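Beta-N-acetylglucosaminidase-like protein Glycoside hydrolase family 20 (Flavobacterium johnsoniae, PDB 6YHH) probably hydrolyses terminal N-acetylhexosamine residues from chitin-derived oligosaccharides as a family 20 beta-N-acetylglucosaminidase, contributing to bacterial chitin degradation. Local coordinates at residues R165-M173 with V494-T504; E453-R463 with F553-T561. All blocks are in the same frame, centred on the assembly; numbering follows the deposited sequence.

Contact 1 of 2, residues R165-M173 with V494-T504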
ATOM      1  N   ARG A 165      -0.101   7.871   4.970  1.00  8.14           N
ATOM      2  CA  ARG A 165      -1.476   7.847   4.473  1.00  8.72           C
ATOM      3  C   ARG A 165      -2.435   8.127   5.607  1.00  8.76           C
ATOM      4  O   ARG A 165      -3.587   8.649   5.388  1.00  9.39           O
ATOM      5  CB  ARG A 165      -1.841   6.569   3.754  1.00  9.39           C
ATOM      6  CG  ARG A 165      -1.795   5.281   4.556  1.00  9.66           C
ATOM      7  CD  ARG A 165      -2.102   4.069   3.710  1.00  9.96           C
ATOM      8  NE  ARG A 165      -2.142   2.836   4.464  1.00 10.15           N
ATOM      9  CZ  ARG A 165      -1.172   1.907   4.504  1.00 11.59           C
ATOM     10  NH1 ARG A 165      -1.293   0.845   5.250  1.00 11.61           N
ATOM     11  NH2 ARG A 165      -0.052   2.076   3.788  1.00 12.01           N
ATOM     12  N   ASN A 166      -2.112   7.684   6.808  1.00  8.85           N
ATOM     13  CA  ASN A 166      -3.003   7.984   7.931  1.00  8.21           C
ATOM     14  C   ASN A 166      -3.041   9.498   8.259  1.00  8.23           C
ATOM     15  O   ASN A 166      -4.065   9.978   8.675  1.00  8.10           O
ATOM     16  CB  ASN A 166      -2.665   7.083   9.108  1.00  8.67           C
ATOM     17  CG  ASN A 166      -3.335   5.732   8.948  1.00  9.19           C
ATOM     18  OD1 ASN A 166      -2.784   4.757   8.305  1.00 11.15           O
ATOM     19  ND2 ASN A 166      -4.522   5.660   9.445  1.00  7.85           N
ATOM     20  N   LEU A 167      -1.936  10.201   8.083  1.00  7.69           N
ATOM     21  CA  LEU A 167      -1.941  11.638   8.220  1.00  8.65           C
ATOM     22  C   LEU A 167      -2.881  12.221   7.169  1.00  9.27           C
ATOM     23  O   LEU A 167      -3.665  13.149   7.476  1.00  9.02           O
ATOM     24  CB  LEU A 167      -0.514  12.204   8.052  1.00  9.19           C
ATOM     25  CG  LEU A 167       0.340  11.951   9.277  1.00  9.13           C
ATOM     26  CD1 LEU A 167       1.855  12.201   9.000  1.00  9.46           C
ATOM     27  CD2 LEU A 167      -0.134  12.723  10.498  1.00  9.76           C
ATOM     28  N   ASP A 168      -2.878  11.705   5.923  1.00  8.64           N
ATOM     29  CA  ASP A 168      -3.863  12.199   4.936  1.00  9.91           C
ATOM     30  C   ASP A 168      -5.289  11.934   5.404  1.00  9.31           C
ATOM     31  O   ASP A 168      -6.166  12.796   5.202  1.00  9.62           O
ATOM     32  CB  ASP A 168      -3.622  11.562   3.572  1.00 11.10           C
ATOM     33  CG  ASP A 168      -2.343  12.099   2.902  1.00 12.72           C
ATOM     34  OD1 ASP A 168      -2.303  13.340   2.693  1.00 15.96           O
ATOM     35  OD2 ASP A 168      -1.477  11.323   2.581  1.00 16.50           O
ATOM     36  N   ALA A 169      -5.535  10.762   5.983  1.00  8.95           N
ATOM     37  CA  ALA A 169      -6.887  10.416   6.416  1.00  9.06           C
ATOM     38  C   ALA A 169      -7.331  11.390   7.563  1.00  8.90           C
ATOM     39  O   ALA A 169      -8.523  11.794   7.664  1.00  8.47           O
ATOM     40  CB  ALA A 169      -7.002   8.987   6.864  1.00  9.74           C
ATOM     41  N   LEU A 170      -6.409  11.661   8.470  1.00  8.50           N
ATOM     42  CA  LEU A 170      -6.676  12.594   9.609  1.00  8.69           C
ATOM     43  C   LEU A 170      -7.101  13.968   9.018  1.00  8.76           C
ATOM     44  O   LEU A 170      -8.143  14.475   9.374  1.00  9.50           O
ATOM     45  CB  LEU A 170      -5.473  12.811  10.525  1.00  9.83           C
ATOM     46  CG  LEU A 170      -5.136  11.637  11.455  1.00 12.62           C
ATOM     47  CD1 LEU A 170      -4.057  12.081  12.434  1.00 13.26           C
ATOM     48  CD2 LEU A 170      -6.216  10.903  12.120  1.00 16.51           C
ATOM     49  N   ALA A 171      -6.348  14.449   8.050  1.00  9.19           N
ATOM     50  CA  ALA A 171      -6.759  15.725   7.433  1.00  9.49           C
ATOM     51  C   ALA A 171      -8.099  15.648   6.780  1.00  9.05           C
ATOM     52  O   ALA A 171      -8.881  16.579   6.849  1.00  9.48           O
ATOM     53  CB  ALA A 171      -5.674  16.272   6.507  1.00 10.42           C
ATOM     54  N   ALA A 172      -8.375  14.547   6.096  1.00  8.63           N
ATOM     55  CA  ALA A 172      -9.637  14.360   5.427  1.00  8.84           C
ATOM     56  C   ALA A 172     -10.804  14.433   6.367  1.00  8.58           C
ATOM     57  O   ALA A 172     -11.940  14.864   5.977  1.00  8.44           O
ATOM     58  CB  ALA A 172      -9.622  13.014   4.716  1.00  8.94           C
ATOM     59  N   MET A 173     -10.558  14.048   7.616  1.00  8.23           N
ATOM     60  CA  MET A 173     -11.603  14.049   8.683  1.00  8.84           C
ATOM     61  C   MET A 173     -11.467  15.266   9.599  1.00  9.44           C
ATOM     62  O   MET A 173     -12.076  15.291  10.676  1.00  9.03           O
ATOM     63  CB  MET A 173     -11.503  12.785   9.485  1.00  8.55           C
ATOM     64  CG  MET A 173     -11.744  11.502   8.671  1.00  8.80           C
ATOM     65  SD  MET A 173     -13.166  11.552   7.538  1.00  9.90           S
ATOM     66  CE  MET A 173     -14.394  12.056   8.779  1.00  9.97           C
ATOM     67  N   VAL A 494     -17.901   8.425   3.081  1.00  8.83           N
ATOM     68  CA  VAL A 494     -16.665   8.924   3.692  1.00  9.22           C
ATOM     69  C   VAL A 494     -15.603   7.811   3.674  1.00  9.68           C
ATOM     70  O   VAL A 494     -14.445   8.058   3.270  1.00  9.51           O
ATOM     71  CB  VAL A 494     -16.976   9.384   5.140  1.00 10.75           C
ATOM     72  CG1 VAL A 494     -15.703   9.756   5.870  1.00 12.22           C
ATOM     73  CG2 VAL A 494     -17.915  10.600   5.155  1.00 11.91           C
ATOM     74  N   SER A 495     -15.996   6.617   4.079  1.00  9.51           N
ATOM     75  CA  SER A 495     -15.066   5.499   4.120  1.00 10.47           C
ATOM     76  C   SER A 495     -14.548   5.130   2.712  1.00 10.32           C
ATOM     77  O   SER A 495     -13.347   4.906   2.505  1.00 10.18           O
ATOM     78  CB  SER A 495     -15.765   4.295   4.742  1.00 11.11           C
ATOM     79  OG  SER A 495     -14.856   3.179   4.853  1.00 11.09           O
ATOM     80  N   PHE A 496     -15.464   5.096   1.742  1.00  9.27           N
ATOM     81  CA  PHE A 496     -15.101   4.879   0.353  1.00  9.95           C
ATOM     82  C   PHE A 496     -14.110   5.896  -0.161  1.00  9.63           C
ATOM     83  O   PHE A 496     -13.056   5.522  -0.716  1.00  9.66           O
ATOM     84  CB  PHE A 496     -16.382   4.876  -0.424  1.00 10.18           C
ATOM     85  CG  PHE A 496     -16.317   5.315  -1.861  1.00 10.56           C
ATOM     86  CD1 PHE A 496     -15.514   4.682  -2.761  1.00 10.95           C
ATOM     87  CD2 PHE A 496     -17.227   6.240  -2.342  1.00 11.65           C
ATOM     88  CE1 PHE A 496     -15.469   5.066  -4.067  1.00 11.11           C
ATOM     89  CE2 PHE A 496     -17.254   6.640  -3.693  1.00 11.85           C
ATOM     90  CZ  PHE A 496     -16.385   6.004  -4.576  1.00 11.19           C
ATOM     91  N   ARG A 497     -14.366   7.184   0.065  1.00  9.08           N
ATOM     92  CA  ARG A 497     -13.482   8.221  -0.480  1.00  9.13           C
ATOM     93  C   ARG A 497     -12.103   8.266   0.149  1.00  8.96           C
ATOM     94  O   ARG A 497     -11.157   8.762  -0.441  1.00  9.15           O
ATOM     95  CB  ARG A 497     -14.191   9.564  -0.527  1.00 10.42           C
ATOM     96  CG  ARG A 497     -15.323   9.605  -1.548  1.00 10.10           C
ATOM     97  CD  ARG A 497     -14.865   9.334  -3.000  1.00 10.10           C
ATOM     98  NE  ARG A 497     -15.985   9.606  -3.942  1.00 11.04           N
ATOM     99  CZ  ARG A 497     -15.908   9.326  -5.239  1.00 11.67           C
ATOM    100  NH1 ARG A 497     -14.789   8.798  -5.744  1.00 12.08           N
ATOM    101  NH2 ARG A 497     -16.956   9.514  -6.042  1.00 13.53           N
ATOM    102  N   LEU A 498     -11.954   7.710   1.372  1.00  8.56           N
ATOM    103  CA  LEU A 498     -10.625   7.614   1.944  1.00  9.26           C
ATOM    104  C   LEU A 498      -9.706   6.717   1.098  1.00  9.59           C
ATOM    105  O   LEU A 498      -8.466   6.856   1.200  1.00  9.77           O
ATOM    106  CB  LEU A 498     -10.674   7.122   3.409  1.00 10.37           C
ATOM    107  CG  LEU A 498     -11.318   7.980   4.461  1.00 11.61           C
ATOM    108  CD1 LEU A 498     -11.461   7.199   5.755  1.00 11.23           C
ATOM    109  CD2 LEU A 498     -10.462   9.221   4.702  1.00 12.61           C
ATOM    110  N   GLU A 499     -10.269   5.853   0.254  1.00  9.29           N
ATOM    111  CA  GLU A 499      -9.409   4.950  -0.516  1.00  9.99           C
ATOM    112  C   GLU A 499      -8.506   5.675  -1.466  1.00  9.33           C
ATOM    113  O   GLU A 499      -7.425   5.181  -1.811  1.00  9.06           O
ATOM    114  CB  GLU A 499     -10.213   3.931  -1.301  1.00 10.19           C
ATOM    115  CG  GLU A 499     -10.930   2.865  -0.470  1.00  9.84           C
ATOM    116  CD  GLU A 499     -11.405   1.726  -1.302  1.00 10.51           C
ATOM    117  OE1 GLU A 499     -12.197   1.961  -2.206  1.00 10.36           O
ATOM    118  OE2 GLU A 499     -10.826   0.626  -1.091  1.00  9.31           O
ATOM    119  N   GLU A 500      -8.909   6.876  -1.901  1.00  8.84           N
ATOM    120  CA  GLU A 500      -8.038   7.633  -2.773  1.00  8.93           C
ATOM    121  C   GLU A 500      -6.755   8.092  -2.121  1.00  9.51           C
ATOM    122  O   GLU A 500      -5.845   8.484  -2.824  1.00 10.38           O
ATOM    123  CB  GLU A 500      -8.779   8.835  -3.396  1.00  9.64           C
ATOM    124  CG  GLU A 500      -8.959   9.985  -2.415  1.00  9.59           C
ATOM    125  CD  GLU A 500     -10.000  11.033  -2.814  1.00 10.67           C
ATOM    126  OE1 GLU A 500     -10.772  10.795  -3.770  1.00 10.77           O
ATOM    127  OE2 GLU A 500     -10.037  12.054  -2.082  1.00 10.50           O
ATOM    128  N   LEU A 501      -6.707   8.054  -0.805  1.00  8.41           N
ATOM    129  CA  LEU A 501      -5.533   8.454  -0.061  1.00  8.55           C
ATOM    130  C   LEU A 501      -4.658   7.211   0.280  1.00  9.29           C
ATOM    131  O   LEU A 501      -3.660   7.321   0.987  1.00 10.47           O
ATOM    132  CB  LEU A 501      -6.001   9.106   1.265  1.00  9.13           C
ATOM    133  CG  LEU A 501      -6.907  10.317   1.054  1.00 10.26           C
ATOM    134  CD1 LEU A 501      -7.445  10.831   2.398  1.00 11.45           C
ATOM    135  CD2 LEU A 501      -6.262  11.395   0.226  1.00 10.63           C
ATOM    136  N   GLY A 502      -4.995   6.058  -0.274  1.00  8.80           N
ATOM    137  CA  GLY A 502      -4.224   4.828  -0.074  1.00 10.19           C
ATOM    138  C   GLY A 502      -4.682   3.982   1.078  1.00  9.34           C
ATOM    139  O   GLY A 502      -4.109   2.913   1.345  1.00  9.38           O
ATOM    140  N   LEU A 503      -5.708   4.413   1.798  1.00  8.99           N
ATOM    141  CA  LEU A 503      -6.132   3.626   2.969  1.00  9.15           C
ATOM    142  C   LEU A 503      -6.602   2.247   2.554  1.00 10.06           C
ATOM    143  O   LEU A 503      -7.266   2.055   1.523  1.00 10.68           O
ATOM    144  CB  LEU A 503      -7.268   4.377   3.778  1.00 10.10           C
ATOM    145  CG  LEU A 503      -6.800   5.455   4.781  1.00 12.27           C
ATOM    146  CD1 LEU A 503      -5.678   5.189   5.711  1.00 14.65           C
ATOM    147  CD2 LEU A 503      -6.186   6.585   3.962  1.00 13.94           C
ATOM    148  N   THR A 504      -6.265   1.232   3.328  1.00  8.54           N
ATOM    149  CA  THR A 504      -6.345  -0.163   2.870  1.00  8.40           C
ATOM    150  C   THR A 504      -7.485  -0.884   3.520  1.00  8.69           C
ATOM    151  O   THR A 504      -7.596  -2.097   3.399  1.00  7.87           O
ATOM    152  CB  THR A 504      -5.095  -0.976   3.232  1.00  7.78           C
ATOM    153  OG1 THR A 504      -4.971  -1.161   4.660  1.00  7.27           O
ATOM    154  CG2 THR A 504      -3.797  -0.312   2.749  1.00  7.66           C
TER
HETATM  155  O   HOH W   1      -3.240  -0.785   6.748  1.00  6.80           O
HETATM  156  O   HOH W   2      -1.754   9.219   0.786  1.00 11.12           O
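R165 sets its CG between the backbone N and the carbonyl carbon (chi1 62°) and then runs extended from CG to NE, a course that lays the chain along the turn L501-T504. Its CB lies 3.4 Å from L501 O and its CD 3.3 Å from G502 O, while the methyl CG2 of T504 sits 3.5 Å above one face of the guanidinium, offset toward its rim. At the edge of that group a water in its plane accepts from R165 NH1 and also bonds T504 OG1. NE and NH2 form salt bridges with D461 and D161, and an alanine in place of R165 would probably leave both carboxylates without this cation and open a gap beside T504. A second water donates to D168 OD2 and L501 O; the same carboxylate meets R223 and Y219. Farther along, small A169 and A172 let branched side chains come close: L501 CD1 lies 3.7 Å from D168 O and also meets A172 CB, L498 CD2 is 3.9 Å from A172 CB, and L503 CD2 touches A169 CB. M173, bent at chi2 (-45°) and chi3, swings SD to 3.5 Å from V494 CG1. Apart from R165 and the waters, the contact is apolar packing of helix 160-172 of the TIM barrel against the end of helix 484-497 and the turn after it, with helix 467-476 covering M173 and V494.

Contact 2 of 2, residues E453-R463 with F553-T561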
ATOM      1  N   GLU A 453      -0.980  -4.378  19.214  1.00  7.17           N
ATOM      2  CA  GLU A 453      -0.763  -5.790  19.513  1.00  7.26           C
ATOM      3  C   GLU A 453      -1.271  -6.696  18.419  1.00  7.58           C
ATOM      4  O   GLU A 453      -0.600  -7.707  18.073  1.00  7.86           O
ATOM      5  CB  GLU A 453      -1.444  -6.217  20.772  1.00  7.75           C
ATOM      6  CG  GLU A 453      -0.900  -5.620  22.077  1.00  8.24           C
ATOM      7  CD  GLU A 453      -1.411  -4.303  22.524  1.00  9.68           C
ATOM      8  OE1 GLU A 453      -1.949  -3.523  21.684  1.00  9.20           O
ATOM      9  OE2 GLU A 453      -1.326  -4.084  23.778  1.00 11.24           O
ATOM     10  N   LEU A 454      -2.485  -6.387  17.889  1.00  7.51           N
ATOM     11  CA  LEU A 454      -3.166  -7.235  16.991  1.00  7.55           C
ATOM     12  C   LEU A 454      -3.436  -6.606  15.605  1.00  8.18           C
ATOM     13  O   LEU A 454      -4.423  -6.955  14.960  1.00  9.24           O
ATOM     14  CB  LEU A 454      -4.501  -7.721  17.595  1.00  8.02           C
ATOM     15  CG  LEU A 454      -4.397  -8.388  18.980  1.00  8.15           C
ATOM     16  CD1 LEU A 454      -5.789  -8.729  19.610  1.00  9.01           C
ATOM     17  CD2 LEU A 454      -3.458  -9.633  18.956  1.00  9.31           C
ATOM     18  N   ALA A 455      -2.585  -5.684  15.207  1.00  7.55           N
ATOM     19  CA  ALA A 455      -2.692  -5.037  13.887  1.00  7.28           C
ATOM     20  C   ALA A 455      -1.326  -4.903  13.265  1.00  8.06           C
ATOM     21  O   ALA A 455      -0.477  -4.192  13.765  1.00  8.07           O
ATOM     22  CB  ALA A 455      -3.365  -3.721  14.001  1.00  8.37           C
ATOM     23  N   THR A 456      -1.187  -5.484  12.100  1.00  7.63           N
ATOM     24  CA  THR A 456       0.040  -5.358  11.289  1.00  7.25           C
ATOM     25  C   THR A 456      -0.099  -4.159  10.406  1.00  7.58           C
ATOM     26  O   THR A 456      -1.173  -3.582  10.307  1.00  6.55           O
ATOM     27  CB  THR A 456       0.172  -6.593  10.399  1.00  7.48           C
ATOM     28  OG1 THR A 456      -1.033  -6.691   9.602  1.00  7.12           O
ATOM     29  CG2 THR A 456       0.339  -7.871  11.255  1.00  7.98           C
ATOM     30  N   PRO A 457       0.962  -3.806   9.698  1.00  8.10           N
ATOM     31  CA  PRO A 457       0.774  -2.732   8.683  1.00  8.38           C
ATOM     32  C   PRO A 457      -0.283  -3.051   7.669  1.00  8.49           C
ATOM     33  O   PRO A 457      -0.881  -2.127   7.109  1.00  8.37           O
ATOM     34  CB  PRO A 457       2.139  -2.679   7.988  1.00  8.81           C
ATOM     35  CG  PRO A 457       3.043  -3.107   9.087  1.00  9.63           C
ATOM     36  CD  PRO A 457       2.380  -4.175   9.868  1.00  8.94           C
ATOM     37  N   GLU A 458      -0.515  -4.338   7.431  1.00  7.96           N
ATOM     38  CA  GLU A 458      -1.576  -4.772   6.496  1.00  8.17           C
ATOM     39  C   GLU A 458      -2.964  -4.553   7.017  1.00  7.68           C
ATOM     40  O   GLU A 458      -3.906  -4.176   6.283  1.00  8.79           O
ATOM     41  CB  GLU A 458      -1.356  -6.226   6.032  1.00  9.42           C
ATOM     42  CG  GLU A 458      -0.025  -6.380   5.249  1.00 10.40           C
ATOM     43  CD  GLU A 458       1.237  -6.429   6.045  1.00 13.38           C
ATOM     44  OE1 GLU A 458       1.230  -6.739   7.250  1.00 10.70           O
ATOM     45  OE2 GLU A 458       2.234  -5.918   5.424  1.00 16.19           O
ATOM     46  N   THR A 459      -3.186  -4.831   8.287  1.00  7.31           N
ATOM     47  CA  THR A 459      -4.522  -4.756   8.835  1.00  7.50           C
ATOM     48  C   THR A 459      -4.831  -3.439   9.624  1.00  8.13           C
ATOM     49  O   THR A 459      -5.985  -3.218   9.965  1.00  7.99           O
ATOM     50  CB  THR A 459      -4.926  -5.930   9.762  1.00  7.77           C
ATOM     51  OG1 THR A 459      -4.062  -5.968  10.897  1.00  7.89           O
ATOM     52  CG2 THR A 459      -4.757  -7.226   9.050  1.00  8.41           C
ATOM     53  N   PHE A 460      -3.812  -2.612   9.830  1.00  7.39           N
ATOM     54  CA  PHE A 460      -3.890  -1.352  10.588  1.00  7.76           C
ATOM     55  C   PHE A 460      -5.084  -0.490  10.151  1.00  7.23           C
ATOM     56  O   PHE A 460      -5.973  -0.159  10.953  1.00  8.01           O
ATOM     57  CB  PHE A 460      -2.618  -0.535  10.384  1.00  7.34           C
ATOM     58  CG  PHE A 460      -2.571   0.693  11.233  1.00  7.40           C
ATOM     59  CD1 PHE A 460      -2.077   0.613  12.522  1.00  7.76           C
ATOM     60  CD2 PHE A 460      -2.953   1.936  10.751  1.00  7.66           C
ATOM     61  CE1 PHE A 460      -2.044   1.679  13.375  1.00  8.21           C
ATOM     62  CE2 PHE A 460      -2.927   3.044  11.561  1.00  7.42           C
ATOM     63  CZ  PHE A 460      -2.431   2.951  12.872  1.00  8.12           C
ATOM     64  N   ASP A 461      -5.170  -0.196   8.854  1.00  6.89           N
ATOM     65  CA  ASP A 461      -6.240   0.697   8.384  1.00  7.38           C
ATOM     66  C   ASP A 461      -7.664   0.095   8.581  1.00  7.34           C
ATOM     67  O   ASP A 461      -8.606   0.864   8.922  1.00  7.69           O
ATOM     68  CB  ASP A 461      -6.053   1.070   6.928  1.00  7.28           C
ATOM     69  CG  ASP A 461      -4.840   1.891   6.655  1.00  7.58           C
ATOM     70  OD1 ASP A 461      -4.252   2.392   7.583  1.00  8.68           O
ATOM     71  OD2 ASP A 461      -4.518   2.034   5.415  1.00  7.90           O
ATOM     72  N   SER A 462      -7.801  -1.248   8.479  1.00  7.62           N
ATOM     73  CA  SER A 462      -9.079  -1.880   8.702  1.00  7.63           C
ATOM     74  C   SER A 462      -9.564  -1.730  10.141  1.00  7.69           C
ATOM     75  O   SER A 462     -10.781  -1.859  10.437  1.00  8.53           O
ATOM     76  CB  SER A 462      -9.054  -3.372   8.353  1.00  8.09           C
ATOM     77  OG  SER A 462      -8.356  -4.156   9.254  1.00  8.85           O
ATOM     78  N   ARG A 463      -8.632  -1.591  11.048  1.00  7.18           N
ATOM     79  CA  ARG A 463      -8.975  -1.343  12.472  1.00  7.29           C
ATOM     80  C   ARG A 463      -9.299   0.148  12.707  1.00  7.31           C
ATOM     81  O   ARG A 463     -10.271   0.518  13.412  1.00  8.10           O
ATOM     82  CB  ARG A 463      -7.825  -1.852  13.370  1.00  7.79           C
ATOM     83  CG  ARG A 463      -7.964  -3.344  13.706  1.00  7.82           C
ATOM     84  CD  ARG A 463      -8.099  -4.294  12.535  1.00  7.81           C
ATOM     85  NE  ARG A 463      -8.420  -5.646  13.001  1.00  8.14           N
ATOM     86  CZ  ARG A 463      -9.261  -6.471  12.357  1.00  8.31           C
ATOM     87  NH1 ARG A 463      -9.707  -6.184  11.127  1.00  7.20           N
ATOM     88  NH2 ARG A 463      -9.582  -7.658  12.926  1.00  8.01           N
ATOM     89  N   PHE A 553      -1.268 -12.553  10.908  1.00  7.47           N
ATOM     90  CA  PHE A 553      -2.569 -11.804  10.977  1.00  7.50           C
ATOM     91  C   PHE A 553      -3.150 -11.764   9.588  1.00  7.45           C
ATOM     92  O   PHE A 553      -3.568 -10.723   9.053  1.00  8.26           O
ATOM     93  CB  PHE A 553      -2.370 -10.402  11.589  1.00  7.49           C
ATOM     94  CG  PHE A 553      -2.026 -10.432  13.037  1.00  7.53           C
ATOM     95  CD1 PHE A 553      -2.995 -10.438  13.980  1.00  7.82           C
ATOM     96  CD2 PHE A 553      -0.717 -10.516  13.453  1.00  7.80           C
ATOM     97  CE1 PHE A 553      -2.691 -10.572  15.335  1.00  8.02           C
ATOM     98  CE2 PHE A 553      -0.398 -10.536  14.809  1.00  7.43           C
ATOM     99  CZ  PHE A 553      -1.378 -10.571  15.751  1.00  7.47           C
ATOM    100  N   THR A 554      -3.224 -12.962   8.995  1.00  7.60           N
ATOM    101  CA  THR A 554      -3.714 -13.182   7.626  1.00  8.13           C
ATOM    102  C   THR A 554      -4.915 -14.130   7.561  1.00  8.19           C
ATOM    103  O   THR A 554      -5.164 -14.778   6.524  1.00  8.27           O
ATOM    104  CB  THR A 554      -2.549 -13.772   6.816  1.00  8.05           C
ATOM    105  OG1 THR A 554      -2.120 -14.937   7.495  1.00  8.42           O
ATOM    106  CG2 THR A 554      -1.377 -12.788   6.655  1.00  8.61           C
ATOM    107  N   LEU A 555      -5.663 -14.202   8.651  1.00  7.90           N
ATOM    108  CA  LEU A 555      -6.663 -15.241   8.830  1.00  7.31           C
ATOM    109  C   LEU A 555      -8.023 -14.607   8.934  1.00  6.90           C
ATOM    110  O   LEU A 555      -8.179 -13.387   8.840  1.00  7.04           O
ATOM    111  CB  LEU A 555      -6.308 -16.075  10.043  1.00  7.90           C
ATOM    112  CG  LEU A 555      -4.950 -16.824  10.037  1.00  9.15           C
ATOM    113  CD1 LEU A 555      -4.823 -17.735  11.269  1.00 10.64           C
ATOM    114  CD2 LEU A 555      -4.770 -17.610   8.748  1.00 10.07           C
ATOM    115  N   PHE A 556      -9.057 -15.451   9.153  1.00  7.19           N
ATOM    116  CA  PHE A 556     -10.406 -14.893   9.055  1.00  7.61           C
ATOM    117  C   PHE A 556     -10.712 -13.735   9.977  1.00  6.89           C
ATOM    118  O   PHE A 556     -11.357 -12.763   9.560  1.00  7.56           O
ATOM    119  CB  PHE A 556     -11.427 -15.981   9.274  1.00  7.62           C
ATOM    120  CG  PHE A 556     -12.855 -15.601   8.887  1.00  7.85           C
ATOM    121  CD1 PHE A 556     -13.213 -15.394   7.575  1.00  8.17           C
ATOM    122  CD2 PHE A 556     -13.790 -15.454   9.877  1.00  8.59           C
ATOM    123  CE1 PHE A 556     -14.527 -15.055   7.274  1.00  8.55           C
ATOM    124  CE2 PHE A 556     -15.090 -15.091   9.602  1.00  9.21           C
ATOM    125  CZ  PHE A 556     -15.452 -14.911   8.290  1.00  8.59           C
ATOM    126  N   ALA A 557     -10.262 -13.769  11.213  1.00  6.80           N
ATOM    127  CA  ALA A 557     -10.522 -12.657  12.136  1.00  6.53           C
ATOM    128  C   ALA A 557      -9.958 -11.319  11.637  1.00  6.99           C
ATOM    129  O   ALA A 557     -10.541 -10.271  11.882  1.00  7.06           O
ATOM    130  CB  ALA A 557      -9.973 -12.948  13.512  1.00  6.58           C
ATOM    131  N   ASP A 558      -8.844 -11.411  10.891  1.00  6.76           N
ATOM    132  CA  ASP A 558      -8.177 -10.237  10.340  1.00  7.20           C
ATOM    133  C   ASP A 558      -8.919  -9.612   9.190  1.00  7.55           C
ATOM    134  O   ASP A 558      -8.727  -8.449   8.938  1.00  7.74           O
ATOM    135  CB  ASP A 558      -6.752 -10.625   9.962  1.00  7.14           C
ATOM    136  CG  ASP A 558      -6.086 -11.268  11.117  1.00  7.59           C
ATOM    137  OD1 ASP A 558      -5.964 -10.553  12.167  1.00  7.92           O
ATOM    138  OD2 ASP A 558      -5.705 -12.440  11.051  1.00  8.35           O
ATOM    139  N   ALA A 559      -9.822 -10.360   8.527  1.00  6.94           N
ATOM    140  CA  ALA A 559     -10.720  -9.843   7.502  1.00  7.90           C
ATOM    141  C   ALA A 559     -12.029  -9.342   8.001  1.00  9.15           C
ATOM    142  O   ALA A 559     -12.737  -8.623   7.295  1.00  9.28           O
ATOM    143  CB  ALA A 559     -10.984 -10.988   6.486  1.00  7.94           C
ATOM    144  N   CYS A 560     -12.330  -9.606   9.281  1.00  9.10           N
ATOM    145  CA  CYS A 560     -13.577  -9.147   9.866  1.00  8.79           C
ATOM    146  C   CYS A 560     -13.441  -7.841  10.676  1.00  8.91           C
ATOM    147  O   CYS A 560     -12.322  -7.483  11.170  1.00  8.69           O
ATOM    148  CB  CYS A 560     -14.190 -10.220  10.786  1.00  9.35           C
ATOM    149  SG  CYS A 560     -14.646 -11.726   9.923  1.00  8.89           S
ATOM    150  N   THR A 561     -14.588  -7.120  10.752  1.00  8.53           N
ATOM    151  CA  THR A 561     -14.636  -5.859  11.468  1.00  8.88           C
ATOM    152  C   THR A 561     -15.888  -5.764  12.287  1.00  9.45           C
ATOM    153  O   THR A 561     -16.826  -6.481  11.986  1.00  8.79           O
ATOM    154  CB  THR A 561     -14.552  -4.685  10.462  1.00 10.11           C
ATOM    155  OG1 THR A 561     -15.405  -4.956   9.332  1.00 11.61           O
ATOM    156  CG2 THR A 561     -13.150  -4.608   9.907  1.00 11.08           C
TER
HETATM  157  O   HOH W   3      -5.321  -7.838  12.468  1.00  7.88           O
HETATM  158  O   HOH W   4      -1.689  -8.909   8.111  1.00 18.35           O
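A557 O is gripped by two donors from opposite faces of its carbonyl plane: R463 NH2, 3.0 Å away across the contact, and C560 N, three residues on. The segment 453-463 follows strand 443-450 of the TIM barrel and carries an ST motif, in which T456 OG1 accepts from T459 N. R463, bent at chi2 (55°), also sends NH1 to C560 O at 2.9 Å, with the donor tilted 25° from the carbonyl plane. S462 OG steadies this guanidinium by accepting from NH1 while donating to T459 O on a lone pair. One arginine thus ties down carbonyls in and just after the weakly bonded helical turn near 556-559.

Beyond it F553 packs on L454 and T456: L454 CD2 approaches F553 CE1 at 3.8 Å, and T456 CG2 reaches F553 CD2 at 3.6 Å. H156 and Y547 also meet this ring. E453 hydrogen-bonds a Tris molecule, probably from the crystallisation liquor, and its side chain is about 7 Å from that of E317, the predicted proton donor. D558, salt-bridged to R540, joins the segments through a water that donates to D558 OD1 and L454 O and accepts from T459 OG1; a second water, 2.8 Å from T456 OG1, donates to F553 O.

Overall arrangement
Contacts 1 and 2 meet at D461 and link barrel elements to segments later in the chain. The centres of contact 1 and contact 2 lie about 17 Å apart, and the D461 carboxylate of contact 2 spans the interval, taking R165 and probably T504 N of contact 1. Contact 1 is the more buried, an apolar seam between a helix and a helix end with its following turn, with charged and water-bridged groups at one end. Contact 2 is partly buried and more polar, with an arginine satisfying backbone carbonyls and waters linking loops, and it extends toward the sugar-binding pocket expected of the family, whereas contact 1 lies away from the annotated site. Both also touch the second subunit.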